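Local atomic coordinates of putative acetyltransferase (Nocardia farcinica, PDB entry 3D9W), a protein that probably transfers acetyl groups from acetyl-coenzyme A to arylamine substrates, as expected of an arylamine N-acetyltransferase. Residues Ile25-Glu30 with Leu38-Tyr43. Sequence-based numbering, arbitrary orientation.
Sequences IGFAGE and LRELVY
E40 and L41, neighbours on helix 35-48, approach the ring of F27 from opposite sides of its plane. From one side L41 sets its CD2 methyl over the face in a CH-pi contact, 3.8 Å from the centroid of the F27 ring and 29° off the ring normal. Branched and apolar, leucine can meet the ring here while also packing on F89 and L93 of helix 82-95. On the other side the E40 carboxylate lies obliquely near the CD1-CE1 bond, its plane tilted only modestly from that of the ring; E40 CD comes to 3.5 Å from F27 CE1. F27 reaches the helix because its CG stands anti to the backbone N (chi1 -169°), and its flat ring is broad enough to serve both neighbours.

The extended E40 chain carries OE2 past the ring to the backbone of A28. A28 N donates to E40 OE2 over 3.0 Å at a bent 138°, meeting the syn side of the carboxylate. G29 N, 3.4 Å from E40 OE1, is too poorly angled to bond. The loop turns here because G26, with positive phi, is the C-prime residue of a Schellman motif that ends helix 18-25, a role suited to glycine.

The contact thus joins the turn after helix 18-25 to the flank of helix 35-48, within the helical N-terminal part of the fold. Since OE2 also forms a salt bridge with R44 of the same helix, one carboxylate oxygen links a loop amide to a cation, which probably helps keep E40 ionised beside the apolar ring.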
ATOM      1  N   ILE A  25      -8.747  11.606   4.277  1.00 24.83           N
ATOM      2  CA  ILE A  25      -8.165  11.462   2.943  1.00 24.31           C
ATOM      3  C   ILE A  25      -8.653  12.546   2.008  1.00 24.95           C
ATOM      4  O   ILE A  25      -8.132  12.714   0.908  1.00 25.47           O
ATOM      5  CB  ILE A  25      -8.486  10.095   2.317  1.00 23.77           C
ATOM      6  CG1 ILE A  25      -9.975  10.011   1.961  1.00 23.27           C
ATOM      7  CG2 ILE A  25      -8.058   8.983   3.276  1.00 24.29           C
ATOM      8  CD1 ILE A  25     -10.363   8.705   1.268  1.00 19.72           C
ATOM      9  N   GLY A  26      -9.668  13.279   2.451  1.00 25.66           N
ATOM     10  CA  GLY A  26     -10.196  14.365   1.644  1.00 25.52           C
ATOM     11  C   GLY A  26     -11.239  13.972   0.620  1.00 25.97           C
ATOM     12  O   GLY A  26     -11.316  14.560  -0.456  1.00 25.73           O
ATOM     13  N   PHE A  27     -12.050  12.974   0.937  1.00 26.76           N
ATOM     14  CA  PHE A  27     -13.076  12.568  -0.002  1.00 27.00           C
ATOM     15  C   PHE A  27     -14.083  13.711  -0.139  1.00 27.53           C
ATOM     16  O   PHE A  27     -14.283  14.486   0.794  1.00 28.16           O
ATOM     17  CB  PHE A  27     -13.782  11.309   0.492  1.00 27.06           C
ATOM     18  CG  PHE A  27     -14.668  10.687  -0.542  1.00 28.38           C
ATOM     19  CD1 PHE A  27     -14.125  10.173  -1.718  1.00 28.54           C
ATOM     20  CD2 PHE A  27     -16.042  10.652  -0.368  1.00 27.14           C
ATOM     21  CE1 PHE A  27     -14.940   9.639  -2.705  1.00 29.03           C
ATOM     22  CE2 PHE A  27     -16.865  10.120  -1.352  1.00 27.94           C
ATOM     23  CZ  PHE A  27     -16.314   9.614  -2.523  1.00 28.81           C
ATOM     24  N   ALA A  28     -14.722  13.831  -1.294  1.00 27.42           N
ATOM     25  CA  ALA A  28     -15.687  14.903  -1.463  1.00 27.94           C
ATOM     26  C   ALA A  28     -16.798  14.575  -2.456  1.00 28.14           C
ATOM     27  O   ALA A  28     -17.629  15.430  -2.783  1.00 28.21           O
ATOM     28  CB  ALA A  28     -14.964  16.176  -1.881  1.00 28.86           C
ATOM     29  N   GLY A  29     -16.820  13.334  -2.925  1.00 27.93           N
ATOM     30  CA  GLY A  29     -17.834  12.941  -3.886  1.00 28.42           C
ATOM     31  C   GLY A  29     -19.056  12.265  -3.290  1.00 29.17           C
ATOM     32  O   GLY A  29     -19.221  12.213  -2.073  1.00 28.56           O
ATOM     33  N   GLU A  30     -19.916  11.747  -4.166  1.00 30.66           N
ATOM     34  CA  GLU A  30     -21.139  11.060  -3.760  1.00 31.48           C
ATOM     35  C   GLU A  30     -20.829   9.785  -2.995  1.00 30.78           C
ATOM     36  O   GLU A  30     -20.016   8.970  -3.441  1.00 30.02           O
ATOM     37  CB  GLU A  30     -21.988  10.719  -4.988  1.00 33.70           C
ATOM     38  CG  GLU A  30     -22.790   9.436  -4.832  1.00 36.66           C
ATOM     39  CD  GLU A  30     -23.856   9.277  -5.889  1.00 38.45           C
ATOM     40  OE1 GLU A  30     -23.500   9.219  -7.092  1.00 39.76           O
ATOM     41  OE2 GLU A  30     -25.050   9.213  -5.509  1.00 39.97           O
ATOM     42  N   LEU A  38     -15.100   5.093  -6.427  1.00 25.13           N
ATOM     43  CA  LEU A  38     -13.930   4.232  -6.286  1.00 22.53           C
ATOM     44  C   LEU A  38     -12.693   4.899  -6.847  1.00 21.95           C
ATOM     45  O   LEU A  38     -11.623   4.817  -6.260  1.00 23.38           O
ATOM     46  CB  LEU A  38     -14.145   2.895  -6.993  1.00 20.23           C
ATOM     47  CG  LEU A  38     -13.077   1.828  -6.752  1.00 17.73           C
ATOM     48  CD1 LEU A  38     -13.027   1.451  -5.285  1.00 16.33           C
ATOM     49  CD2 LEU A  38     -13.400   0.622  -7.593  1.00 17.28           C
ATOM     50  N   ARG A  39     -12.836   5.558  -7.987  1.00 22.04           N
ATOM     51  CA  ARG A  39     -11.699   6.234  -8.594  1.00 22.85           C
ATOM     52  C   ARG A  39     -11.194   7.377  -7.727  1.00 22.74           C
ATOM     53  O   ARG A  39     -10.038   7.766  -7.840  1.00 21.48           O
ATOM     54  CB  ARG A  39     -12.059   6.755  -9.985  1.00 23.22           C
ATOM     55  CG  ARG A  39     -11.995   5.702 -11.088  1.00 25.08           C
ATOM     56  CD  ARG A  39     -12.452   6.297 -12.414  1.00 27.61           C
ATOM     57  NE  ARG A  39     -11.757   7.550 -12.748  1.00 28.21           N
ATOM     58  CZ  ARG A  39     -10.633   7.636 -13.457  1.00 27.96           C
ATOM     59  NH1 ARG A  39     -10.049   6.538 -13.929  1.00 26.73           N
ATOM     60  NH2 ARG A  39     -10.093   8.827 -13.689  1.00 26.85           N
ATOM     61  N   GLU A  40     -12.050   7.911  -6.855  1.00 23.35           N
ATOM     62  CA  GLU A  40     -11.621   9.002  -5.979  1.00 23.19           C
ATOM     63  C   GLU A  40     -11.114   8.474  -4.645  1.00 21.77           C
ATOM     64  O   GLU A  40     -10.188   9.024  -4.064  1.00 19.88           O
ATOM     65  CB  GLU A  40     -12.750   9.992  -5.713  1.00 24.10           C
ATOM     66  CG  GLU A  40     -12.227  11.335  -5.227  1.00 25.12           C
ATOM     67  CD  GLU A  40     -13.298  12.165  -4.558  1.00 27.25           C
ATOM     68  OE1 GLU A  40     -14.441  12.180  -5.078  1.00 28.73           O
ATOM     69  OE2 GLU A  40     -12.995  12.804  -3.521  1.00 26.24           O
ATOM     70  N   LEU A  41     -11.732   7.407  -4.161  1.00 21.85           N
ATOM     71  CA  LEU A  41     -11.315   6.814  -2.909  1.00 23.05           C
ATOM     72  C   LEU A  41      -9.853   6.414  -3.035  1.00 23.13           C
ATOM     73  O   LEU A  41      -9.029   6.764  -2.192  1.00 24.23           O
ATOM     74  CB  LEU A  41     -12.176   5.592  -2.596  1.00 24.18           C
ATOM     75  CG  LEU A  41     -13.653   5.868  -2.282  1.00 25.39           C
ATOM     76  CD1 LEU A  41     -14.390   4.559  -1.981  1.00 24.18           C
ATOM     77  CD2 LEU A  41     -13.743   6.796  -1.080  1.00 24.22           C
ATOM     78  N   VAL A  42      -9.533   5.698  -4.107  1.00 22.10           N
ATOM     79  CA  VAL A  42      -8.169   5.247  -4.350  1.00 21.98           C
ATOM     80  C   VAL A  42      -7.167   6.392  -4.452  1.00 23.12           C
ATOM     81  O   VAL A  42      -6.068   6.336  -3.896  1.00 23.24           O
ATOM     82  CB  VAL A  42      -8.095   4.426  -5.635  1.00 20.17           C
ATOM     83  CG1 VAL A  42      -6.667   3.982  -5.890  1.00 17.83           C
ATOM     84  CG2 VAL A  42      -9.014   3.234  -5.517  1.00 19.85           C
ATOM     85  N   TYR A  43      -7.555   7.432  -5.169  1.00 23.40           N
ATOM     86  CA  TYR A  43      -6.704   8.590  -5.359  1.00 24.11           C
ATOM     87  C   TYR A  43      -6.422   9.334  -4.046  1.00 24.39           C
ATOM     88  O   TYR A  43      -5.267   9.598  -3.703  1.00 23.78           O
ATOM     89  CB  TYR A  43      -7.369   9.513  -6.378  1.00 24.84           C
ATOM     90  CG  TYR A  43      -6.603  10.764  -6.716  1.00 26.10           C
ATOM     91  CD1 TYR A  43      -6.560  11.840  -5.827  1.00 27.50           C
ATOM     92  CD2 TYR A  43      -5.959  10.895  -7.944  1.00 26.48           C
ATOM     93  CE1 TYR A  43      -5.902  13.023  -6.154  1.00 28.44           C
ATOM     94  CE2 TYR A  43      -5.299  12.070  -8.287  1.00 28.46           C
ATOM     95  CZ  TYR A  43      -5.277  13.134  -7.386  1.00 29.98           C
ATOM     96  OH  TYR A  43      -4.657  14.314  -7.729  1.00 31.89           O
TER